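Local coordinates for protein succinylglutamate desuccinylase (Vibrio parahaemolyticus, PDB 2BCO) that probably hydrolyses N-succinylglutamate to succinate and glutamate with the help of one zinc ion, the last step of arginine degradation by the AST pathway, at residues Q85-R90 / N243-A248; K171-V176 / S207-S212; P256-R261 / V327-T332. One frame throughout, in Å; residues are numbered along the deposited sequence.

From the N terminus, the chain first lays down the loop 85-90, between helix 68-81 and strand 90-95, and contact 1 is completed only when the end of helix 235-245 reaches it 153 residues later. Contact 2 falls within that long excursion: 171-176, after strand 165-169, meets the end of helix 203-211 after a short detour. Both belong to the catalytic domain, with their centres about 24 Å apart. Contact 3 follows in series, pairing strand 258-267 with strand 322-335 and so closing a helix-free excursion of strands and loops in the barrel-sandwich hybrid domain; its centre lies about 20 Å from that of contact 2. None of the contacts cross, and none touch.

Contact 1: Q85-R90 / N243-A248; sequences QKVDAR and NLIAEA
Ile245 O takes two backbone N-H groups in succession, from Asp88 N at 2.8 Å and from Ala89 N at 3.0 Å, so the loop before strand 90-95 is fastened to the last turn of helix 235-245. Two residues before Asp88, Ala246 CB crowds against the carbonyl of Lys86, 3.1 Å from Lys86 O. Ile245 CD1 is modelled unusually close to the same oxygen, and with chi2 at an unstaggered 99° its exact position there is doubtful; it also meets Val87 CG2 at 3.9 Å. The helix closes in a Schellman motif: Glu247 has positive phi, and Ala248 N bonds back to Asn243 O. Gln85 comes from the opposite direction to Ile245 and brings NE2 up to the end of that side chain and to 3.5 Å from Ala246 CB. The Gln85 amide is held at both ends, NE2 donating to Lys86 O at 2.8 Å and OE1 bonding to Arg242. Asp88 and Glu247 cross at about a right angle, Asp88 OD2 lying 3.1 Å from Glu247 CG, while the Glu247 carboxylate forms a salt bridge with Lys54, which probably eases the closeness of two acids.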
loop_
_atom_site.group_PDB
_atom_site.type_symbol
_atom_site.label_atom_id
_atom_site.label_comp_id
_atom_site.label_asym_id
_atom_site.label_seq_id
_atom_site.Cartn_x
_atom_site.Cartn_y
_atom_site.Cartn_z
ATOM N N GLN A 85 3.232 14.422 18.233
ATOM C CA GLN A 85 3.989 13.489 17.415
ATOM C C GLN A 85 5.284 14.155 16.980
ATOM O O GLN A 85 5.275 15.227 16.370
ATOM C CB GLN A 85 3.180 13.071 16.183
ATOM C CG GLN A 85 3.948 12.209 15.179
ATOM C CD GLN A 85 4.497 10.934 15.792
ATOM O OE1 GLN A 85 3.756 10.137 16.365
ATOM N NE2 GLN A 85 5.810 10.734 15.671
ATOM N N LYS A 86 6.399 13.522 17.309
ATOM C CA LYS A 86 7.701 14.055 16.943
ATOM C C LYS A 86 7.943 13.771 15.459
ATOM O O LYS A 86 7.751 12.641 14.992
ATOM C CB LYS A 86 8.785 13.398 17.806
ATOM C CG LYS A 86 10.208 13.798 17.464
ATOM C CD LYS A 86 11.204 12.956 18.255
ATOM C CE LYS A 86 12.603 13.022 17.666
ATOM N NZ LYS A 86 13.209 14.371 17.796
ATOM N N VAL A 87 8.351 14.793 14.715
ATOM C CA VAL A 87 8.600 14.618 13.290
ATOM C C VAL A 87 10.084 14.689 12.984
ATOM O O VAL A 87 10.744 15.681 13.284
ATOM C CB VAL A 87 7.858 15.673 12.468
ATOM C CG1 VAL A 87 8.126 15.462 10.998
ATOM C CG2 VAL A 87 6.372 15.580 12.742
ATOM N N ASP A 88 10.602 13.631 12.374
ATOM C CA ASP A 88 12.017 13.571 12.046
ATOM C C ASP A 88 12.248 13.255 10.570
ATOM O O ASP A 88 13.331 13.469 10.042
ATOM C CB ASP A 88 12.693 12.507 12.907
ATOM C CG ASP A 88 14.176 12.727 13.036
ATOM O OD1 ASP A 88 14.577 13.589 13.849
ATOM O OD2 ASP A 88 14.939 12.049 12.316
ATOM N N ALA A 89 11.229 12.735 9.905
ATOM C CA ALA A 89 11.354 12.402 8.497
ATOM C C ALA A 89 10.459 13.310 7.668
ATOM O O ALA A 89 9.420 13.763 8.139
ATOM C CB ALA A 89 10.973 10.945 8.269
ATOM N N ARG A 90 10.875 13.591 6.442
ATOM C CA ARG A 90 10.083 14.417 5.542
ATOM C C ARG A 90 8.998 13.479 5.018
ATOM O O ARG A 90 9.299 12.371 4.579
ATOM C CB ARG A 90 10.966 14.940 4.405
ATOM C CG ARG A 90 10.232 15.754 3.351
ATOM C CD ARG A 90 11.203 16.615 2.561
ATOM N NE ARG A 90 10.586 17.203 1.377
ATOM C CZ ARG A 90 10.636 16.664 0.165
ATOM N NH1 ARG A 90 11.271 15.519 -0.032
ATOM N NH2 ARG A 90 10.058 17.279 -0.856
ATOM N N ASN A 243 6.797 5.567 14.899
ATOM C CA ASN A 243 8.217 5.479 15.215
ATOM C C ASN A 243 9.057 5.774 13.976
ATOM O O ASN A 243 10.149 6.321 14.079
ATOM C CB ASN A 243 8.582 4.085 15.746
ATOM C CG ASN A 243 8.037 3.826 17.146
ATOM O OD1 ASN A 243 7.771 4.756 17.904
ATOM N ND2 ASN A 243 7.892 2.554 17.497
ATOM N N LEU A 244 8.535 5.418 12.805
ATOM C CA LEU A 244 9.251 5.629 11.556
ATOM C C LEU A 244 9.338 7.106 11.193
ATOM O O LEU A 244 10.408 7.595 10.802
ATOM C CB LEU A 244 8.575 4.849 10.424
ATOM C CG LEU A 244 9.208 4.908 9.028
ATOM C CD1 LEU A 244 10.607 4.298 9.071
ATOM C CD2 LEU A 244 8.328 4.150 8.026
ATOM N N ILE A 245 8.224 7.823 11.312
ATOM C CA ILE A 245 8.251 9.240 10.989
ATOM C C ILE A 245 9.064 10.006 12.051
ATOM O O ILE A 245 9.586 11.084 11.783
ATOM C CB ILE A 245 6.806 9.823 10.866
ATOM C CG1 ILE A 245 6.268 10.227 12.230
ATOM C CG2 ILE A 245 5.866 8.789 10.249
ATOM C CD1 ILE A 245 6.396 11.699 12.493
ATOM N N ALA A 246 9.194 9.433 13.245
ATOM C CA ALA A 246 9.950 10.076 14.322
ATOM C C ALA A 246 11.366 9.522 14.486
ATOM O O ALA A 246 12.105 9.973 15.358
ATOM C CB ALA A 246 9.196 9.949 15.646
ATOM N N GLU A 247 11.741 8.555 13.653
ATOM C CA GLU A 247 13.071 7.946 13.730
ATOM C C GLU A 247 13.394 7.501 15.154
ATOM O O GLU A 247 14.432 7.867 15.704
ATOM C CB GLU A 247 14.147 8.935 13.259
ATOM C CG GLU A 247 14.293 9.039 11.755
ATOM C CD GLU A 247 14.747 7.736 11.124
ATOM O OE1 GLU A 247 13.962 6.763 11.126
ATOM O OE2 GLU A 247 15.892 7.685 10.629
ATOM N N ALA A 248 12.511 6.703 15.743
ATOM C CA ALA A 248 12.711 6.234 17.107
ATOM C C ALA A 248 12.466 4.743 17.293
ATOM O O ALA A 248 12.058 4.040 16.368
ATOM C CB ALA A 248 11.810 7.021 18.052
#

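Contact 2: K171-V176 / S207-S212; sequences KTRHPV and SAENYS
Thr172 and Glu209 are joined by a hydrogen bond: Thr172 OG1 donates to Glu209 OE1 at 3.1 Å, meeting the carboxylate oxygen from above its plane, 58° out of it. Thr172 OG1 also accepts from His174 N in a nearly straight bond of 3.2 Å, an ST turn that shapes the loop as it faces the helix. Glu209 CG is anti to the backbone N (chi1 172°) and the chain then bends at chi2, which carries the carboxylate back to Thr172 although its CB points away from the loop. Water adds two links: one molecule donates to Lys171 O and to Glu209 OE1, and another donates to Pro175 O and, weakly, to Ser212 O. This junction lies in the catalytic domain, where the loop leading from strand 165-169 to helix 179-188 packs against the C-terminal end of helix 203-211; Ser212 leaves the helical conformation with positive phi. Around the imidazole of His174, Ser212 OG stands over one face, 3.0 Å above the plane and toward the rim, while Glu209 O lies at the ring edge, 3.3 Å from His174 CD2. The guanidinium of Arg173 turns a face to His174 NE2. Arg173 NH2 stays 4.2 Å from Glu209 OE2, too far for a salt bridge, though the opposite charges probably attract. Apolar contact is made by Ala208 CB, set against Thr172 CG2 at 4.0 Å and Val176 CG1 at 4.1 Å; the same CG1 lies against the Ser212 backbone, and Pro170 touches the alanine.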
loop_
_atom_site.group_PDB
_atom_site.type_symbol
_atom_site.label_atom_id
_atom_site.label_comp_id
_atom_site.label_asym_id
_atom_site.label_seq_id
_atom_site.Cartn_x
_atom_site.Cartn_y
_atom_site.Cartn_z
ATOM N N LYS A 171 7.978 -5.618 -7.905
ATOM C CA LYS A 171 9.062 -6.217 -8.662
ATOM C C LYS A 171 9.718 -5.169 -9.544
ATOM O O LYS A 171 9.073 -4.596 -10.420
ATOM C CB LYS A 171 8.535 -7.351 -9.547
ATOM C CG LYS A 171 9.603 -8.031 -10.384
ATOM C CD LYS A 171 10.648 -8.676 -9.493
ATOM C CE LYS A 171 11.618 -9.511 -10.295
ATOM N NZ LYS A 171 12.565 -10.224 -9.388
ATOM N N THR A 172 11.002 -4.929 -9.302
ATOM C CA THR A 172 11.781 -3.963 -10.070
ATOM C C THR A 172 13.243 -4.383 -9.991
ATOM O O THR A 172 13.627 -5.123 -9.085
ATOM C CB THR A 172 11.622 -2.537 -9.503
ATOM O OG1 THR A 172 12.544 -1.661 -10.153
ATOM C CG2 THR A 172 11.889 -2.515 -7.999
ATOM N N ARG A 173 14.052 -3.931 -10.943
ATOM C CA ARG A 173 15.474 -4.267 -10.961
ATOM C C ARG A 173 16.200 -3.485 -9.863
ATOM O O ARG A 173 17.313 -3.828 -9.466
ATOM C CB ARG A 173 16.077 -3.925 -12.326
ATOM C CG ARG A 173 16.156 -2.428 -12.608
ATOM C CD ARG A 173 16.478 -2.177 -14.079
ATOM N NE ARG A 173 15.859 -0.939 -14.549
ATOM C CZ ARG A 173 16.403 0.260 -14.418
ATOM N NH1 ARG A 173 17.589 0.389 -13.840
ATOM N NH2 ARG A 173 15.762 1.334 -14.852
ATOM N N HIS A 174 15.563 -2.423 -9.379
ATOM C CA HIS A 174 16.141 -1.606 -8.319
ATOM C C HIS A 174 16.035 -2.342 -6.977
ATOM O O HIS A 174 15.095 -3.111 -6.750
ATOM C CB HIS A 174 15.398 -0.273 -8.200
ATOM C CG HIS A 174 15.477 0.584 -9.425
ATOM N ND1 HIS A 174 16.657 1.137 -9.876
ATOM C CD2 HIS A 174 14.518 0.982 -10.292
ATOM C CE1 HIS A 174 16.420 1.835 -10.969
ATOM N NE2 HIS A 174 15.131 1.760 -11.246
ATOM N N PRO A 175 17.017 -2.139 -6.085
ATOM C CA PRO A 175 17.001 -2.789 -4.767
ATOM C C PRO A 175 16.037 -2.023 -3.852
ATOM O O PRO A 175 16.411 -1.025 -3.248
ATOM C CB PRO A 175 18.456 -2.678 -4.309
ATOM C CG PRO A 175 18.895 -1.363 -4.919
ATOM C CD PRO A 175 18.300 -1.447 -6.322
ATOM N N VAL A 176 14.796 -2.487 -3.761
ATOM C CA VAL A 176 13.795 -1.799 -2.951
ATOM C C VAL A 176 13.291 -2.668 -1.803
ATOM O O VAL A 176 12.285 -2.359 -1.170
ATOM C CB VAL A 176 12.590 -1.372 -3.831
ATOM C CG1 VAL A 176 13.075 -0.503 -4.983
ATOM C CG2 VAL A 176 11.868 -2.609 -4.382
ATOM N N SER A 207 6.445 3.861 -7.752
ATOM C CA SER A 207 7.495 4.517 -6.989
ATOM C C SER A 207 8.753 3.663 -6.953
ATOM O O SER A 207 9.854 4.179 -7.053
ATOM C CB SER A 207 7.020 4.796 -5.558
ATOM O OG SER A 207 6.143 5.906 -5.532
ATOM N N ALA A 208 8.580 2.355 -6.802
ATOM C CA ALA A 208 9.714 1.443 -6.759
ATOM C C ALA A 208 10.428 1.396 -8.111
ATOM O O ALA A 208 11.655 1.504 -8.182
ATOM C CB ALA A 208 9.245 0.049 -6.372
ATOM N N GLU A 209 9.654 1.243 -9.180
ATOM C CA GLU A 209 10.214 1.161 -10.524
ATOM C C GLU A 209 10.818 2.449 -11.037
ATOM O O GLU A 209 11.851 2.424 -11.696
ATOM C CB GLU A 209 9.152 0.690 -11.525
ATOM C CG GLU A 209 9.577 0.744 -13.009
ATOM C CD GLU A 209 10.846 -0.052 -13.304
ATOM O OE1 GLU A 209 10.961 -1.189 -12.810
ATOM O OE2 GLU A 209 11.722 0.454 -14.039
ATOM N N ASN A 210 10.194 3.576 -10.731
ATOM C CA ASN A 210 10.685 4.844 -11.244
ATOM C C ASN A 210 11.508 5.703 -10.314
ATOM O O ASN A 210 12.092 6.690 -10.753
ATOM C CB ASN A 210 9.507 5.654 -11.771
ATOM C CG ASN A 210 8.921 5.051 -13.021
ATOM O OD1 ASN A 210 9.559 5.053 -14.067
ATOM N ND2 ASN A 210 7.715 4.514 -12.920
ATOM N N TYR A 211 11.563 5.356 -9.035
ATOM C CA TYR A 211 12.341 6.169 -8.109
ATOM C C TYR A 211 13.102 5.351 -7.078
ATOM O O TYR A 211 13.658 5.899 -6.134
ATOM C CB TYR A 211 11.419 7.180 -7.425
ATOM C CG TYR A 211 10.828 8.171 -8.403
ATOM C CD1 TYR A 211 11.551 9.289 -8.813
ATOM C CD2 TYR A 211 9.567 7.966 -8.963
ATOM C CE1 TYR A 211 11.035 10.189 -9.760
ATOM C CE2 TYR A 211 9.040 8.860 -9.915
ATOM C CZ TYR A 211 9.782 9.967 -10.305
ATOM O OH TYR A 211 9.275 10.856 -11.226
ATOM N N SER A 212 13.137 4.040 -7.285
ATOM C CA SER A 212 13.847 3.132 -6.389
ATOM C C SER A 212 13.431 3.296 -4.933
ATOM O O SER A 212 14.259 3.168 -4.034
ATOM C CB SER A 212 15.360 3.359 -6.499
ATOM O OG SER A 212 15.794 3.222 -7.841
HETATM O O HOH W 1 9.217 -3.026 -12.618
HETATM O O HOH W 2 17.374 1.844 -4.328
#

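Contact 3: P256-R261 / V327-T332; sequences PCIKYR and VCEVKT
Lys259 O is approached by two groups from the opposing strand: Val330 N donates to it at 2.9 Å, and Glu329 CA adds a CA-H...O contact at 3.3 Å. Arg261 and Cys328 form an antiparallel hydrogen-bonded pair, Arg261 N giving to Cys328 O at 3.0 Å and Cys328 N to Arg261 O at 3.2 Å. Tyr260 and Glu329 are the adjoining non-hydrogen-bonded pair. On the face bearing Arg261 and Cys328, Cys328 SG stands over the centre of the guanidinium, 3.6 Å above its plane, while Val330 CG2 lies at the edge of that group and 3.4 Å from Arg261 CD. With chi1 at 73° the Arg261 chain starts out over its own backbone, then runs extended across Val330 at about a right angle to reach the thiol of Cys328. Tyr260 sets its ring obliquely against Val327 CG2, 3.9 Å from Tyr260 CD1, and nearly perpendicular to the Glu329 carboxylate, whose OE1 shares a water with Tyr260 OH. The phenol also bonds to His163 NE2. Glu329 CG and CD cross Ile258 CG2 obliquely, and Thr332 packs across the start of the Lys259 chain, whose NZ turns back to Cys257 O. The pair belongs to the hybrid domain: strand 192-195 of the catalytic domain bonds along the other edge of strand 258-267, Val327 bonds to strand 309-311, and Tyr341 of strand 338-341 packs on Arg261, Val330 and Thr332.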
loop_
_atom_site.group_PDB
_atom_site.type_symbol
_atom_site.label_atom_id
_atom_site.label_comp_id
_atom_site.label_asym_id
_atom_site.label_seq_id
_atom_site.Cartn_x
_atom_site.Cartn_y
_atom_site.Cartn_z
ATOM N N PRO A 256 9.897 -12.441 12.760
ATOM C CA PRO A 256 9.929 -12.167 11.321
ATOM C C PRO A 256 8.568 -12.444 10.693
ATOM O O PRO A 256 7.928 -13.452 11.008
ATOM C CB PRO A 256 10.995 -13.127 10.806
ATOM C CG PRO A 256 10.847 -14.316 11.733
ATOM C CD PRO A 256 10.678 -13.649 13.090
ATOM N N CYS A 257 8.117 -11.541 9.827
ATOM C CA CYS A 257 6.848 -11.745 9.141
ATOM C C CYS A 257 7.071 -12.913 8.184
ATOM O O CYS A 257 8.206 -13.199 7.801
ATOM C CB CYS A 257 6.451 -10.488 8.357
ATOM S SG CYS A 257 7.655 -9.941 7.124
ATOM N N ILE A 258 6.003 -13.603 7.810
ATOM C CA ILE A 258 6.140 -14.713 6.884
ATOM C C ILE A 258 6.467 -14.143 5.496
ATOM O O ILE A 258 5.879 -13.141 5.077
ATOM C CB ILE A 258 4.839 -15.537 6.836
ATOM C CG1 ILE A 258 4.550 -16.106 8.233
ATOM C CG2 ILE A 258 4.959 -16.673 5.813
ATOM C CD1 ILE A 258 3.149 -16.643 8.386
ATOM N N LYS A 259 7.418 -14.764 4.804
ATOM C CA LYS A 259 7.819 -14.307 3.479
ATOM C C LYS A 259 7.240 -15.266 2.438
ATOM O O LYS A 259 7.406 -16.485 2.541
ATOM C CB LYS A 259 9.350 -14.287 3.355
ATOM C CG LYS A 259 10.114 -13.635 4.519
ATOM C CD LYS A 259 9.828 -12.138 4.646
ATOM C CE LYS A 259 10.729 -11.477 5.694
ATOM N NZ LYS A 259 10.587 -12.078 7.057
ATOM N N TYR A 260 6.553 -14.713 1.442
ATOM C CA TYR A 260 5.946 -15.516 0.385
ATOM C C TYR A 260 6.558 -15.138 -0.954
ATOM O O TYR A 260 7.101 -14.053 -1.105
ATOM C CB TYR A 260 4.435 -15.267 0.311
ATOM C CG TYR A 260 3.615 -15.898 1.417
ATOM C CD1 TYR A 260 3.252 -17.246 1.365
ATOM C CD2 TYR A 260 3.202 -15.152 2.513
ATOM C CE1 TYR A 260 2.495 -17.834 2.385
ATOM C CE2 TYR A 260 2.444 -15.728 3.535
ATOM C CZ TYR A 260 2.096 -17.066 3.466
ATOM O OH TYR A 260 1.344 -17.632 4.473
ATOM N N ARG A 261 6.483 -16.050 -1.915
ATOM C CA ARG A 261 6.978 -15.800 -3.264
ATOM C C ARG A 261 5.863 -16.293 -4.172
ATOM O O ARG A 261 5.009 -17.068 -3.739
ATOM C CB ARG A 261 8.274 -16.576 -3.554
ATOM C CG ARG A 261 8.117 -18.085 -3.753
ATOM C CD ARG A 261 9.456 -18.727 -4.157
ATOM N NE ARG A 261 9.418 -20.191 -4.175
ATOM C CZ ARG A 261 8.819 -20.924 -5.107
ATOM N NH1 ARG A 261 8.199 -20.343 -6.122
ATOM N NH2 ARG A 261 8.836 -22.249 -5.019
ATOM N N VAL A 327 0.778 -18.596 -4.241
ATOM C CA VAL A 327 1.989 -18.302 -3.494
ATOM C C VAL A 327 2.347 -19.393 -2.504
ATOM O O VAL A 327 1.541 -20.283 -2.228
ATOM C CB VAL A 327 1.829 -16.983 -2.738
ATOM C CG1 VAL A 327 1.414 -15.890 -3.713
ATOM C CG2 VAL A 327 0.784 -17.137 -1.639
ATOM N N CYS A 328 3.561 -19.312 -1.975
ATOM C CA CYS A 328 4.048 -20.277 -1.003
ATOM C C CYS A 328 5.184 -19.648 -0.221
ATOM O O CYS A 328 5.904 -18.793 -0.744
ATOM C CB CYS A 328 4.548 -21.541 -1.709
ATOM S SG CYS A 328 5.901 -21.272 -2.887
ATOM N N GLU A 329 5.340 -20.056 1.030
ATOM C CA GLU A 329 6.417 -19.518 1.853
ATOM C C GLU A 329 7.743 -19.724 1.128
ATOM O O GLU A 329 7.909 -20.671 0.352
ATOM C CB GLU A 329 6.480 -20.224 3.212
ATOM C CG GLU A 329 5.248 -20.043 4.075
ATOM C CD GLU A 329 5.515 -20.351 5.541
ATOM O OE1 GLU A 329 4.545 -20.406 6.326
ATOM O OE2 GLU A 329 6.696 -20.530 5.907
ATOM N N VAL A 330 8.693 -18.836 1.371
ATOM C CA VAL A 330 9.969 -19.004 0.723
ATOM C C VAL A 330 11.154 -18.844 1.664
ATOM O O VAL A 330 11.081 -18.137 2.677
ATOM C CB VAL A 330 10.113 -18.051 -0.467
ATOM C CG1 VAL A 330 10.253 -16.625 0.003
ATOM C CG2 VAL A 330 11.299 -18.491 -1.315
ATOM N N LYS A 331 12.238 -19.537 1.332
ATOM C CA LYS A 331 13.450 -19.480 2.125
ATOM C C LYS A 331 14.146 -18.205 1.695
ATOM O O LYS A 331 14.555 -18.064 0.544
ATOM C CB LYS A 331 14.340 -20.697 1.848
ATOM C CG LYS A 331 15.482 -20.839 2.849
ATOM C CD LYS A 331 16.391 -22.024 2.545
ATOM C CE LYS A 331 17.467 -22.159 3.610
ATOM N NZ LYS A 331 18.265 -20.908 3.757
ATOM N N THR A 332 14.288 -17.280 2.632
ATOM C CA THR A 332 14.885 -15.998 2.329
ATOM C C THR A 332 16.170 -15.668 3.083
ATOM O O THR A 332 16.562 -16.361 4.020
ATOM C CB THR A 332 13.854 -14.895 2.596
ATOM O OG1 THR A 332 13.422 -14.968 3.970
ATOM C CG2 THR A 332 12.650 -15.074 1.668
HETATM O O HOH W 3 1.662 -19.989 5.904
#